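PDB 4RK1: ribose transcriptional regulator from Enterococcus faecium DO, which probably represses transcription as a LacI-family DNA-binding regulator and holds ribose in its sugar-sensing domain. Local coordinates for residues H141-G146 with G218-D223; V131-P136 with D193-G198; G113-M118 with L266-E271; N19-T24 with F240-T245. All coordinates share one frame; numbering follows the deposited sequence.

Contact 1. Residues H141-G146 with G218-D223; sequences HARIEG and GYDNID. With RIB (alpha-D-ribofuranose), chain K.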
# COMPACT_ATOMS: atom_id res chain seq x y z
N HIS B 141 -17.77 -7.87 -10.63
CA HIS B 141 -18.73 -8.74 -11.30
C HIS B 141 -18.69 -8.53 -12.82
O HIS B 141 -18.73 -9.48 -13.58
CB HIS B 141 -20.13 -8.47 -10.77
CG HIS B 141 -21.21 -9.20 -11.49
ND1 HIS B 141 -21.35 -10.57 -11.42
CD2 HIS B 141 -22.21 -8.76 -12.29
CE1 HIS B 141 -22.39 -10.94 -12.15
NE2 HIS B 141 -22.93 -9.86 -12.69
N ALA B 142 -18.58 -7.28 -13.25
CA ALA B 142 -18.52 -6.98 -14.67
C ALA B 142 -17.28 -7.58 -15.33
O ALA B 142 -17.34 -7.99 -16.49
CB ALA B 142 -18.59 -5.48 -14.91
N ARG B 143 -16.16 -7.64 -14.60
CA ARG B 143 -14.96 -8.31 -15.12
C ARG B 143 -15.25 -9.78 -15.37
O ARG B 143 -14.85 -10.35 -16.39
CB ARG B 143 -13.77 -8.20 -14.16
CG ARG B 143 -13.38 -6.78 -13.81
CD ARG B 143 -12.31 -6.72 -12.73
NE ARG B 143 -12.22 -5.36 -12.20
CZ ARG B 143 -11.46 -4.99 -11.18
NH1 ARG B 143 -10.70 -5.87 -10.54
NH2 ARG B 143 -11.48 -3.71 -10.79
N ILE B 144 -15.94 -10.40 -14.42
CA ILE B 144 -16.26 -11.82 -14.52
C ILE B 144 -17.18 -12.07 -15.72
O ILE B 144 -16.98 -13.02 -16.48
CB ILE B 144 -16.86 -12.35 -13.19
CG1 ILE B 144 -15.80 -12.32 -12.09
CG2 ILE B 144 -17.42 -13.76 -13.36
CD1 ILE B 144 -16.35 -12.56 -10.69
N GLU B 145 -18.15 -11.18 -15.92
CA GLU B 145 -19.06 -11.28 -17.05
C GLU B 145 -18.31 -11.15 -18.38
O GLU B 145 -18.57 -11.90 -19.31
CB GLU B 145 -20.16 -10.23 -16.96
CG GLU B 145 -21.13 -10.44 -15.79
CD GLU B 145 -21.86 -11.76 -15.88
OE1 GLU B 145 -22.46 -12.02 -16.95
OE2 GLU B 145 -21.83 -12.53 -14.90
N GLY B 146 -17.36 -10.23 -18.45
CA GLY B 146 -16.56 -10.08 -19.66
C GLY B 146 -15.72 -11.31 -19.93
O GLY B 146 -15.55 -11.74 -21.08
N GLY B 218 -3.55 -11.41 -13.78
CA GLY B 218 -4.13 -10.62 -12.71
C GLY B 218 -4.95 -9.44 -13.22
O GLY B 218 -5.42 -9.44 -14.36
N TYR B 219 -5.14 -8.45 -12.36
CA TYR B 219 -5.93 -7.27 -12.71
C TYR B 219 -5.51 -6.08 -11.86
O TYR B 219 -5.48 -6.20 -10.62
CB TYR B 219 -7.44 -7.53 -12.53
CG TYR B 219 -8.33 -6.71 -13.44
CD1 TYR B 219 -8.60 -5.37 -13.18
CD2 TYR B 219 -8.90 -7.29 -14.59
CE1 TYR B 219 -9.41 -4.62 -14.02
CE2 TYR B 219 -9.71 -6.55 -15.43
CZ TYR B 219 -9.97 -5.22 -15.16
OH TYR B 219 -10.77 -4.51 -16.03
N ASP B 220 -5.20 -4.98 -12.55
CA ASP B 220 -4.93 -3.62 -12.02
C ASP B 220 -3.67 -3.03 -12.64
O ASP B 220 -3.66 -1.87 -13.03
CB ASP B 220 -4.79 -3.53 -10.49
CG ASP B 220 -6.10 -3.67 -9.76
OD1 ASP B 220 -7.18 -3.60 -10.40
OD2 ASP B 220 -6.03 -3.86 -8.53
N ASN B 221 -2.61 -3.83 -12.70
CA ASN B 221 -1.26 -3.37 -12.98
C ASN B 221 -0.71 -2.44 -11.90
O ASN B 221 -0.17 -1.38 -12.20
CB ASN B 221 -1.17 -2.71 -14.37
CG ASN B 221 0.26 -2.51 -14.82
OD1 ASN B 221 1.11 -3.38 -14.65
ND2 ASN B 221 0.54 -1.34 -15.39
N ILE B 222 -0.84 -2.83 -10.64
CA ILE B 222 -0.15 -2.10 -9.57
C ILE B 222 1.36 -2.28 -9.78
O ILE B 222 1.79 -3.22 -10.45
CB ILE B 222 -0.63 -2.53 -8.16
CG1 ILE B 222 -0.41 -4.03 -7.89
CG2 ILE B 222 -2.10 -2.17 -7.97
CD1 ILE B 222 -0.60 -4.43 -6.44
N ASP B 223 2.15 -1.34 -9.26
CA ASP B 223 3.61 -1.33 -9.49
C ASP B 223 4.31 -2.66 -9.20
O ASP B 223 5.21 -3.07 -9.94
CB ASP B 223 4.29 -0.22 -8.65
CG ASP B 223 4.06 1.17 -9.20
OD1 ASP B 223 3.49 1.31 -10.30
OD2 ASP B 223 4.46 2.15 -8.53
O5 RIB K . -7.40 -4.17 -6.59
C5 RIB K . -8.53 -3.76 -5.81
C4 RIB K . -9.71 -3.88 -6.66
O4 RIB K . -10.90 -3.45 -5.97
C3 RIB K . -9.32 -2.98 -7.82
O3 RIB K . -9.32 -3.81 -8.96
C2 RIB K . -10.36 -1.88 -7.78
O2 RIB K . -10.94 -1.62 -9.04
C1 RIB K . -11.33 -2.25 -6.63
O1 RIB K . -12.67 -2.33 -7.06
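Arg143 sends its side chain out from helix 138-153 with CG beside the backbone N (chi1 -57°) and the chain extended beyond it, while Tyr219 swings its ring back to meet it with CG on the far side from its own backbone N (chi1 -152°). The two lie in the C-terminal lobe of the periplasmic-binding-protein-like fold, where the loop after strand 215-218 helps line the ribose pocket. The guanidinium rests flat on one face of the Tyr219 ring in a cation-pi stack, the planes only 7° apart and the centres 4.0 Å apart. Further back along the same chain, Arg143 CD sits over the middle of that face, 3.6 Å from the Tyr219 ring centroid, in a CH-pi contact. With one side of the guanidinium laid on the tyrosine and NE tied to Asp109 by a salt bridge, its rotation is largely fixed and its outer nitrogens are presented to the sugar. Ribose O3 accepts from Arg143 NH1 at 2.9 Å and from Arg143 NH2 at 2.8 Å, so the arginine grips this hydroxyl like a fork. NH2 also reaches ribose O2, but that bond is weak. The opposite charges of arginine and Asp220 attract without a salt bridge, since Asp220 OD1, 4.2 Å from Arg143 NH1, lies well out of the guanidinium plane. What joins them is the sugar hydroxyl itself, for ribose O3 donates a hydrogen bond to Asp220 OD1, 2.6 Å away.

Contact 2. Residues V131-P136 with D193-G198; sequences VYPENP and DELAFG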
# COMPACT_ATOMS: atom_id res chain seq x y z
N VAL B 131 -10.22 -16.81 -9.57
CA VAL B 131 -9.93 -16.47 -8.18
C VAL B 131 -10.47 -15.08 -7.92
O VAL B 131 -9.99 -14.09 -8.49
CB VAL B 131 -8.42 -16.56 -7.88
CG1 VAL B 131 -8.11 -16.10 -6.46
CG2 VAL B 131 -7.91 -17.98 -8.09
N TYR B 132 -11.49 -14.98 -7.07
CA TYR B 132 -12.24 -13.74 -6.95
C TYR B 132 -12.83 -13.57 -5.55
O TYR B 132 -12.95 -14.55 -4.83
CB TYR B 132 -13.36 -13.72 -7.99
CG TYR B 132 -14.39 -14.79 -7.77
CD1 TYR B 132 -14.16 -16.09 -8.19
CD2 TYR B 132 -15.60 -14.50 -7.14
CE1 TYR B 132 -15.10 -17.08 -7.99
CE2 TYR B 132 -16.55 -15.49 -6.93
CZ TYR B 132 -16.29 -16.78 -7.36
OH TYR B 132 -17.23 -17.78 -7.16
N PRO B 133 -13.19 -12.34 -5.18
CA PRO B 133 -13.76 -12.11 -3.86
C PRO B 133 -15.18 -12.63 -3.73
O PRO B 133 -16.01 -12.33 -4.57
CB PRO B 133 -13.75 -10.59 -3.73
CG PRO B 133 -13.81 -10.09 -5.13
CD PRO B 133 -13.00 -11.07 -5.92
N GLU B 134 -15.45 -13.40 -2.69
CA GLU B 134 -16.83 -13.83 -2.44
C GLU B 134 -17.72 -12.58 -2.33
O GLU B 134 -17.33 -11.58 -1.72
CB GLU B 134 -16.92 -14.66 -1.16
CG GLU B 134 -18.21 -15.47 -1.09
CD GLU B 134 -18.43 -16.11 0.27
OE1 GLU B 134 -17.46 -16.21 1.05
OE2 GLU B 134 -19.58 -16.52 0.55
N ASN B 135 -18.90 -12.65 -2.93
CA ASN B 135 -19.80 -11.50 -3.02
C ASN B 135 -19.09 -10.29 -3.64
O ASN B 135 -18.92 -9.27 -2.98
CB ASN B 135 -20.35 -11.12 -1.64
CG ASN B 135 -20.93 -12.31 -0.90
OD1 ASN B 135 -21.86 -12.96 -1.39
ND2 ASN B 135 -20.39 -12.61 0.27
N PRO B 136 -18.68 -10.41 -4.91
CA PRO B 136 -17.87 -9.35 -5.52
C PRO B 136 -18.64 -8.05 -5.67
O PRO B 136 -19.85 -8.07 -5.85
CB PRO B 136 -17.51 -9.92 -6.89
CG PRO B 136 -18.58 -10.91 -7.19
CD PRO B 136 -18.95 -11.51 -5.86
N ASP B 193 -4.43 -8.03 -8.71
CA ASP B 193 -3.02 -8.39 -8.62
C ASP B 193 -2.64 -8.96 -7.24
O ASP B 193 -1.83 -9.89 -7.14
CB ASP B 193 -2.14 -7.20 -8.97
CG ASP B 193 -2.25 -6.79 -10.46
OD1 ASP B 193 -2.64 -7.63 -11.32
OD2 ASP B 193 -1.95 -5.62 -10.77
N GLU B 194 -3.26 -8.43 -6.19
CA GLU B 194 -3.01 -8.92 -4.84
C GLU B 194 -3.35 -10.41 -4.71
O GLU B 194 -2.54 -11.19 -4.22
CB GLU B 194 -3.78 -8.09 -3.82
CG GLU B 194 -3.29 -6.66 -3.75
CD GLU B 194 -2.04 -6.51 -2.91
OE1 GLU B 194 -2.09 -6.86 -1.71
OE2 GLU B 194 -1.02 -6.01 -3.43
N LEU B 195 -4.52 -10.80 -5.19
CA LEU B 195 -4.89 -12.21 -5.28
C LEU B 195 -3.83 -13.01 -6.03
O LEU B 195 -3.45 -14.09 -5.60
CB LEU B 195 -6.24 -12.37 -5.96
CG LEU B 195 -7.47 -12.01 -5.11
CD1 LEU B 195 -8.70 -11.95 -5.99
CD2 LEU B 195 -7.69 -13.03 -3.99
N ALA B 196 -3.35 -12.48 -7.16
CA ALA B 196 -2.33 -13.20 -7.91
C ALA B 196 -1.06 -13.39 -7.08
O ALA B 196 -0.44 -14.46 -7.15
CB ALA B 196 -2.02 -12.50 -9.24
N PHE B 197 -0.65 -12.37 -6.33
CA PHE B 197 0.57 -12.47 -5.51
C PHE B 197 0.42 -13.59 -4.47
O PHE B 197 1.36 -14.34 -4.21
CB PHE B 197 0.90 -11.18 -4.79
CG PHE B 197 1.09 -9.97 -5.68
CD1 PHE B 197 1.38 -10.11 -7.03
CD2 PHE B 197 0.97 -8.69 -5.15
CE1 PHE B 197 1.55 -8.99 -7.83
CE2 PHE B 197 1.14 -7.58 -5.94
CZ PHE B 197 1.43 -7.73 -7.28
N GLY B 198 -0.76 -13.69 -3.88
CA GLY B 198 -1.11 -14.80 -3.00
C GLY B 198 -0.90 -16.16 -3.63
O GLY B 198 -0.32 -17.06 -3.00
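Asp193 OD2 is gripped by the backbone N of Ile222 and, more weakly, by that of Asn221, which anchors the start of helix 193-205, the helix whose Leu195 reaches across to Val131. The helix begins just after strand 187-190 and packs on the parallel sheet of the C-terminal lobe, as helices do in a Rossmann-like alpha/beta sandwich. Leu195 N is itself hydrogen-bonded to Asn192 OD1, immediately before the helix, so the first turn is tied down at both of these points. The axes of strand 131-133 and helix 193-198 pass 8.9 Å apart at closest approach, with 128° between their N-to-C directions. Leu195 spans the gap, and its two methyls divide the work. CD2 meets CG1 of Val131 at 4.0 Å, a methyl that chi1 of 175° turns away from the valine's own backbone N. CD1 lies farther along the strand, 4.1 Å from Tyr132 CA, and also touches the ring of Pro133 at its CD. Tyr132 points its side chain to the other side of the sheet, onto Ile144 of helix 138-153. No hydrogen bond joins the two segments; their closest approach is Leu195 CD1 to the carbonyl oxygen of Val131, 3.5 Å.

Contact 3. Residues G113-M118 with L266-E271; sequences GYLAGM and LPVRFE. Unlike the reference sequence in segment 266-271: Phe270 (reference Leu).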
# COMPACT_ATOMS: atom_id res chain seq x y z
N GLY B 113 -12.05 -7.98 -18.36
CA GLY B 113 -12.29 -9.41 -18.14
C GLY B 113 -12.28 -10.19 -19.44
O GLY B 113 -11.73 -11.29 -19.54
N TYR B 114 -12.87 -9.61 -20.47
CA TYR B 114 -12.85 -10.19 -21.81
C TYR B 114 -11.43 -10.34 -22.33
O TYR B 114 -11.07 -11.40 -22.84
CB TYR B 114 -13.66 -9.31 -22.76
CG TYR B 114 -13.69 -9.78 -24.19
CD1 TYR B 114 -14.55 -10.80 -24.58
CD2 TYR B 114 -12.90 -9.17 -25.16
CE1 TYR B 114 -14.62 -11.20 -25.90
CE2 TYR B 114 -12.95 -9.58 -26.49
CZ TYR B 114 -13.81 -10.59 -26.85
OH TYR B 114 -13.88 -11.01 -28.15
N LEU B 115 -10.62 -9.30 -22.18
CA LEU B 115 -9.23 -9.40 -22.59
C LEU B 115 -8.48 -10.51 -21.86
O LEU B 115 -7.69 -11.22 -22.48
CB LEU B 115 -8.50 -8.07 -22.39
CG LEU B 115 -8.86 -6.91 -23.34
CD1 LEU B 115 -8.13 -5.65 -22.88
CD2 LEU B 115 -8.52 -7.23 -24.78
N ALA B 116 -8.71 -10.64 -20.55
CA ALA B 116 -8.07 -11.69 -19.77
C ALA B 116 -8.45 -13.09 -20.26
O ALA B 116 -7.59 -13.96 -20.43
CB ALA B 116 -8.41 -11.54 -18.30
N GLY B 117 -9.74 -13.29 -20.48
CA GLY B 117 -10.24 -14.55 -21.02
C GLY B 117 -9.68 -14.88 -22.38
O GLY B 117 -9.21 -16.00 -22.60
N MSE B 118 -9.69 -13.91 -23.29
CA MSE B 118 -9.23 -14.15 -24.67
C MSE B 118 -7.77 -14.49 -24.70
O MSE B 118 -7.33 -15.33 -25.50
CB MSE B 118 -9.53 -12.96 -25.59
CG MSE B 118 -11.02 -12.67 -25.76
SE MSE B 118 -12.03 -14.09 -26.68
CE MSE B 118 -11.36 -13.66 -28.49
N LEU B 266 -12.82 5.24 -18.68
CA LEU B 266 -11.44 5.16 -19.13
C LEU B 266 -11.15 3.73 -19.56
O LEU B 266 -11.72 2.79 -19.00
CB LEU B 266 -10.48 5.59 -18.02
CG LEU B 266 -10.74 6.96 -17.38
CD1 LEU B 266 -9.78 7.17 -16.22
CD2 LEU B 266 -10.59 8.08 -18.39
N PRO B 267 -10.29 3.57 -20.57
CA PRO B 267 -10.01 2.25 -21.08
C PRO B 267 -9.02 1.51 -20.21
O PRO B 267 -8.26 2.11 -19.46
CB PRO B 267 -9.39 2.54 -22.45
CG PRO B 267 -8.66 3.82 -22.23
CD PRO B 267 -9.59 4.61 -21.35
N VAL B 268 -9.03 0.19 -20.33
CA VAL B 268 -8.02 -0.66 -19.71
C VAL B 268 -7.12 -1.13 -20.83
O VAL B 268 -7.39 -0.85 -22.00
CB VAL B 268 -8.65 -1.85 -18.97
CG1 VAL B 268 -9.53 -1.36 -17.84
CG2 VAL B 268 -9.44 -2.74 -19.92
N ARG B 269 -6.06 -1.84 -20.48
CA ARG B 269 -5.26 -2.49 -21.51
C ARG B 269 -4.49 -3.67 -21.00
O ARG B 269 -4.17 -3.78 -19.82
CB ARG B 269 -4.28 -1.53 -22.16
CG ARG B 269 -3.23 -0.95 -21.25
CD ARG B 269 -2.60 0.30 -21.87
NE ARG B 269 -3.61 1.33 -22.12
CZ ARG B 269 -4.19 1.61 -23.30
NH1 ARG B 269 -5.10 2.57 -23.37
NH2 ARG B 269 -3.86 0.95 -24.41
N PHE B 270 -4.18 -4.54 -21.93
CA PHE B 270 -3.53 -5.78 -21.62
C PHE B 270 -2.05 -5.52 -21.44
O PHE B 270 -1.44 -4.84 -22.27
CB PHE B 270 -3.75 -6.76 -22.75
CG PHE B 270 -3.22 -8.11 -22.45
CD1 PHE B 270 -3.89 -8.93 -21.58
CD2 PHE B 270 -2.03 -8.52 -22.99
CE1 PHE B 270 -3.39 -10.17 -21.27
CE2 PHE B 270 -1.53 -9.77 -22.70
CZ PHE B 270 -2.21 -10.59 -21.84
N GLU B 271 -1.48 -6.00 -20.34
CA GLU B 271 -0.04 -5.85 -20.09
C GLU B 271 0.58 -7.23 -20.09
O GLU B 271 0.48 -7.97 -19.11
CB GLU B 271 0.23 -5.15 -18.76
CG GLU B 271 -0.26 -3.72 -18.67
CD GLU B 271 0.45 -2.77 -19.62
OE1 GLU B 271 1.57 -3.09 -20.06
OE2 GLU B 271 -0.11 -1.69 -19.92
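The ring of Phe270, a residue that takes the end of Leu115 against its backbone, meets the ring of His119 with the planes inclined at about 45°, and it also touches Ile217, Thr233 and Ile235 of the sheet. On the helix side, one face of Tyr114 carries CG of the selenomethionine Met118 over its centre, 3.6 Å above the ring plane. The contact itself joins helix 109-122 to strand 263-271, the last strand of the periplasmic-binding-protein-like fold, which crosses from one lobe to the other. Before its break the strand is bonded to strand 103-107, through Leu266 and Arg106; beyond it, Arg269 and Glu271 bond to Ala236 and Thr234 of strand 233-236. The helix leans on the strand just where it enters this second pairing.

Leu115 carries nearly all of the helix side. Its CG lies beside the backbone N (chi1 -71°), and chi2 of 174° extends CD1 outward to the strand. That single methyl touches three successive residues: Val268 at its CG2, 4.4 Å away, Arg269 at its CA, 4.5 Å away, and then Phe270. The arginine side chain starts off away from the helix, whereas Val268 and Phe270 direct theirs to it, in an alternating pattern. Val268 also packs on Tyr219 and Ile235, which extends the apolar seam inward. The distances are those of a loose apolar contact at the margin of the domain, without a hydrogen bond between the segments. The nearest approach is Leu115 CD1 to the backbone N of Phe270, 4.2 Å.

Contact 4. Residues N19-T24 with F240-T245; sequences NPFFST and FELGQT. With RIB (alpha-D-ribofuranose), chain K.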
# COMPACT_ATOMS: atom_id res chain seq x y z
N ASN B 19 -4.51 -1.84 -0.06
CA ASN B 19 -4.34 -2.26 -1.44
C ASN B 19 -3.65 -1.14 -2.21
O ASN B 19 -4.16 -0.01 -2.23
CB ASN B 19 -5.70 -2.56 -2.05
CG ASN B 19 -5.62 -3.07 -3.47
OD1 ASN B 19 -4.62 -2.94 -4.18
ND2 ASN B 19 -6.71 -3.66 -3.89
N PRO B 20 -2.51 -1.43 -2.86
CA PRO B 20 -1.81 -0.37 -3.62
C PRO B 20 -2.67 0.34 -4.68
O PRO B 20 -2.39 1.50 -5.02
CB PRO B 20 -0.65 -1.13 -4.27
CG PRO B 20 -0.41 -2.29 -3.37
CD PRO B 20 -1.77 -2.70 -2.89
N PHE B 21 -3.68 -0.34 -5.22
CA PHE B 21 -4.63 0.30 -6.11
C PHE B 21 -5.20 1.58 -5.49
O PHE B 21 -5.21 2.62 -6.13
CB PHE B 21 -5.77 -0.66 -6.50
CG PHE B 21 -6.81 -0.02 -7.37
CD1 PHE B 21 -6.64 0.05 -8.74
CD2 PHE B 21 -7.93 0.59 -6.80
CE1 PHE B 21 -7.57 0.69 -9.54
CE2 PHE B 21 -8.86 1.23 -7.60
CZ PHE B 21 -8.69 1.27 -8.98
N PHE B 22 -5.66 1.50 -4.25
CA PHE B 22 -6.32 2.64 -3.62
C PHE B 22 -5.35 3.70 -3.13
O PHE B 22 -5.70 4.88 -3.13
CB PHE B 22 -7.27 2.19 -2.51
CG PHE B 22 -8.44 1.43 -3.04
CD1 PHE B 22 -9.38 2.08 -3.81
CD2 PHE B 22 -8.56 0.07 -2.82
CE1 PHE B 22 -10.45 1.39 -4.34
CE2 PHE B 22 -9.63 -0.62 -3.35
CZ PHE B 22 -10.56 0.03 -4.11
N SER B 23 -4.14 3.30 -2.76
CA SER B 23 -3.14 4.31 -2.38
C SER B 23 -2.62 5.04 -3.63
O SER B 23 -2.41 6.25 -3.60
CB SER B 23 -2.02 3.72 -1.52
OG SER B 23 -1.43 2.59 -2.12
N THR B 24 -2.48 4.34 -4.75
CA THR B 24 -2.11 5.00 -6.00
C THR B 24 -3.24 5.90 -6.51
O THR B 24 -2.97 6.97 -7.04
CB THR B 24 -1.67 3.99 -7.06
OG1 THR B 24 -0.48 3.34 -6.62
CG2 THR B 24 -1.39 4.68 -8.39
N PHE B 240 -3.58 5.92 -11.57
CA PHE B 240 -3.22 7.28 -11.20
C PHE B 240 -4.12 8.27 -11.94
O PHE B 240 -4.62 9.22 -11.34
CB PHE B 240 -1.73 7.51 -11.53
CG PHE B 240 -1.19 8.85 -11.11
CD1 PHE B 240 -0.78 9.06 -9.80
CD2 PHE B 240 -1.06 9.89 -12.03
CE1 PHE B 240 -0.25 10.29 -9.41
CE2 PHE B 240 -0.55 11.12 -11.64
CZ PHE B 240 -0.14 11.31 -10.33
N GLU B 241 -4.32 8.03 -13.24
CA GLU B 241 -5.17 8.89 -14.08
C GLU B 241 -6.62 8.88 -13.63
O GLU B 241 -7.29 9.89 -13.73
CB GLU B 241 -5.10 8.46 -15.55
CG GLU B 241 -5.80 9.42 -16.52
CD GLU B 241 -5.91 8.88 -17.94
OE1 GLU B 241 -5.32 7.82 -18.23
OE2 GLU B 241 -6.60 9.51 -18.76
N LEU B 242 -7.09 7.72 -13.19
CA LEU B 242 -8.42 7.58 -12.61
C LEU B 242 -8.59 8.51 -11.42
O LEU B 242 -9.59 9.22 -11.29
CB LEU B 242 -8.66 6.12 -12.20
CG LEU B 242 -9.96 5.77 -11.49
CD1 LEU B 242 -11.15 6.08 -12.37
CD2 LEU B 242 -9.95 4.29 -11.11
N GLY B 243 -7.58 8.54 -10.55
CA GLY B 243 -7.58 9.47 -9.42
C GLY B 243 -7.58 10.93 -9.84
O GLY B 243 -8.37 11.72 -9.34
N GLN B 244 -6.69 11.27 -10.76
CA GLN B 244 -6.65 12.63 -11.32
C GLN B 244 -8.00 13.04 -11.91
O GLN B 244 -8.48 14.14 -11.67
CB GLN B 244 -5.61 12.72 -12.42
CG GLN B 244 -4.16 12.64 -11.96
CD GLN B 244 -3.21 12.79 -13.14
OE1 GLN B 244 -3.31 12.04 -14.11
NE2 GLN B 244 -2.32 13.75 -13.07
N THR B 245 -8.61 12.15 -12.69
CA THR B 245 -9.86 12.45 -13.38
C THR B 245 -10.97 12.68 -12.38
O THR B 245 -11.74 13.65 -12.50
CB THR B 245 -10.24 11.32 -14.36
OG1 THR B 245 -9.18 11.11 -15.28
CG2 THR B 245 -11.48 11.68 -15.13
O5 RIB K . -7.40 -4.17 -6.59
C5 RIB K . -8.53 -3.76 -5.81
C4 RIB K . -9.71 -3.88 -6.66
O4 RIB K . -10.90 -3.45 -5.97
C3 RIB K . -9.32 -2.98 -7.82
O3 RIB K . -9.32 -3.81 -8.96
C2 RIB K . -10.36 -1.88 -7.78
O2 RIB K . -10.94 -1.62 -9.04
C1 RIB K . -11.33 -2.25 -6.63
O1 RIB K . -12.67 -2.33 -7.06
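The sugar-binding cleft is bordered on its N-terminal lobe by the first turn of helix 20-33, and here that turn packs against helix 239-255. Phe21 faces two ways. Ribose C2 lies over one face of its ring, 3.5 Å from Phe21 CE2, while at the far end of the ring Phe21 CZ touches Leu242 CD2 at 3.9 Å. Leu242 thus meets the outer end of the ring whose face the sugar covers. Phe22 closes round from the side: CD2 of Phe21 lies over the centre of its face, and its own CZ comes 3.5 Å from ribose C1. The helix turn is held by Asn19 at the N-cap, whose OD1 accepts from Phe21 N at 3.0 Å; the N-H points well at the oxygen (158°) but arrives from above the carbonyl plane.

Away from the sugar, Thr24 meets Phe240. With Thr24 CG2 anti to the backbone N (chi1 -65° for OG1), this methyl lies 4.1 Å from Phe240 N and nearly as close to Phe240 CB. At the next residue, Glu241 O is held from opposite faces by Thr245 N and by Thr245 OG1, one turn on, the latter at 2.7 Å. An aromatic ring laid against a sugar is typical of carbohydrate pockets such as the interlobe cleft of LacI-type sugar-binding domains.

Contacts 1 and 4 meet the same ribose from the two lobes, contact 1 with charge and hydrogen bonds, contact 4 chiefly with aromatic rings; Asp220 and Phe21 pack directly beside each other. Contacts 1 and 2 are buried, and the carboxylate of Asp193 links them by holding the loop 218-223 to helix 193-205. Contacts 3 and 4 are only partly buried. Contact 3 has no hydrogen bond across its segments and rests on a leucine methyl, yet it borders contact 1, where Tyr219 touches both Val268 and Gly113. Contacts 2 and 3 reach the same sheet about 17 Å apart between centres, without touching. Strand 263-271 also connects contacts 3 and 4, since Leu266 packs on Leu242 and Thr245.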